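Local coordinates for isochorismatase family protein family (Burkholderia thailandensis, PDB 3TXY) that belongs to the isochorismatase family of cysteine-hydrolase-like proteins and is probably a hydrolase, although its substrate is unknown, at residues S6-N11 / Q182-A187. Sequence-based numbering, arbitrary orientation.
Sequences SIPTLN and QVATAA
The side-chain amide of Gln182 grips both backbone polar atoms of Thr9, tying the N-terminal segment 6-11 to 182-184, an outermost strand, within this chain, of the parallel sheet in this isochorismatase-like alpha/beta fold. Two hydrogen bonds run side by side. Thr9 N donates to Gln182 OE1 (2.9 Å), meeting a lone pair in the carbonyl plane, and Gln182 NE2 donates to Thr9 O over the same 2.9 Å, nearly straight at 171°. One amide thus serves Thr9 as both acceptor and donor; with Thr9 O 3° from the amide plane and OE1 also bonded, the two bonds probably fix the amide's rotation. With CG beside the backbone N (chi1 -55°) and the chain extended beyond it, Gln182 reaches across from the strand edge, while its own backbone pairs with Val154 and Val156 in strand 153-162.

The tightly packed part lies around Pro8, which is buried. Its CD and CG lie against the methyl group of Ala184, with Pro8 CD 3.7 Å from Ala184 CB, and Asp188 and Ala192 of helix 186-194 also touch the ring. Pro8 thus sits between the Ala184 methyl and that helix, which Thr185 N-caps. The Thr9 side is looser: its side chain is exposed and nears Gln182 at Thr9 CB, 4.0 Å from Gln182 OE1, although Lys74 of the second subunit packs on both residues. Between the two regions, Pro8 CA approaches Gln182 OE1 to 3.3 Å, beside the bond that this oxygen accepts from Thr9 N.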
# COMPACT_ATOMS: atom_id res chain seq x y z
N SER A 6 -25.12 0.64 -5.31
CA SER A 6 -25.35 -0.80 -5.64
C SER A 6 -24.71 -1.65 -4.55
O SER A 6 -23.60 -1.35 -4.08
CB SER A 6 -24.78 -1.14 -7.03
N ILE A 7 -25.40 -2.71 -4.14
CA ILE A 7 -24.90 -3.49 -3.00
C ILE A 7 -23.70 -4.34 -3.46
O ILE A 7 -23.67 -4.86 -4.58
CB ILE A 7 -25.99 -4.32 -2.26
CG1 ILE A 7 -26.34 -5.62 -3.00
CG2 ILE A 7 -27.26 -3.48 -2.04
CD1 ILE A 7 -27.28 -6.53 -2.22
N PRO A 8 -22.68 -4.42 -2.61
CA PRO A 8 -21.49 -5.18 -2.97
C PRO A 8 -21.77 -6.67 -3.00
O PRO A 8 -22.73 -7.15 -2.37
CB PRO A 8 -20.52 -4.86 -1.83
CG PRO A 8 -21.41 -4.59 -0.66
CD PRO A 8 -22.58 -3.86 -1.26
N THR A 9 -20.96 -7.40 -3.74
CA THR A 9 -21.01 -8.85 -3.73
C THR A 9 -20.14 -9.37 -2.60
O THR A 9 -18.94 -9.02 -2.53
CB THR A 9 -20.48 -9.45 -5.04
OG1 THR A 9 -21.24 -8.95 -6.14
CG2 THR A 9 -20.58 -10.96 -4.98
N LEU A 10 -20.73 -10.19 -1.73
CA LEU A 10 -20.01 -10.75 -0.60
C LEU A 10 -20.21 -12.25 -0.49
O LEU A 10 -21.36 -12.73 -0.50
CB LEU A 10 -20.49 -10.13 0.73
CG LEU A 10 -20.09 -8.71 1.12
CD1 LEU A 10 -20.75 -8.43 2.46
CD2 LEU A 10 -18.58 -8.58 1.20
N ASN A 11 -19.12 -12.99 -0.33
CA ASN A 11 -19.19 -14.39 0.10
C ASN A 11 -19.61 -14.48 1.57
O ASN A 11 -19.41 -13.52 2.32
CB ASN A 11 -17.84 -15.06 -0.12
CG ASN A 11 -17.47 -15.15 -1.57
OD1 ASN A 11 -18.17 -15.82 -2.34
ND2 ASN A 11 -16.40 -14.47 -1.98
N GLN A 182 -14.20 -3.27 -3.74
CA GLN A 182 -15.52 -2.66 -3.90
C GLN A 182 -15.75 -1.57 -2.85
O GLN A 182 -15.34 -1.73 -1.71
CB GLN A 182 -16.62 -3.71 -3.72
CG GLN A 182 -16.53 -4.92 -4.63
CD GLN A 182 -17.60 -5.96 -4.29
OE1 GLN A 182 -18.75 -5.85 -4.73
NE2 GLN A 182 -17.22 -6.96 -3.50
N VAL A 183 -16.39 -0.49 -3.25
CA VAL A 183 -16.72 0.62 -2.37
C VAL A 183 -18.23 0.64 -2.18
O VAL A 183 -18.99 0.57 -3.15
CB VAL A 183 -16.21 1.96 -2.93
CG1 VAL A 183 -16.49 3.11 -1.98
CG2 VAL A 183 -14.70 1.88 -3.18
N ALA A 184 -18.68 0.66 -0.93
CA ALA A 184 -20.11 0.62 -0.63
C ALA A 184 -20.38 1.33 0.68
O ALA A 184 -19.45 1.57 1.45
CB ALA A 184 -20.57 -0.83 -0.55
N THR A 185 -21.64 1.68 0.93
CA THR A 185 -22.03 2.25 2.21
C THR A 185 -22.27 1.13 3.23
O THR A 185 -22.51 -0.03 2.86
CB THR A 185 -23.31 3.10 2.07
OG1 THR A 185 -24.40 2.23 1.72
CG2 THR A 185 -23.16 4.21 1.01
N ALA A 186 -22.23 1.47 4.51
CA ALA A 186 -22.59 0.56 5.58
C ALA A 186 -23.94 -0.12 5.35
O ALA A 186 -24.08 -1.32 5.59
CB ALA A 186 -22.61 1.31 6.91
N ALA A 187 -24.94 0.65 4.93
CA ALA A 187 -26.28 0.11 4.64
C ALA A 187 -26.25 -0.90 3.50
O ALA A 187 -26.94 -1.93 3.57
CB ALA A 187 -27.26 1.25 4.32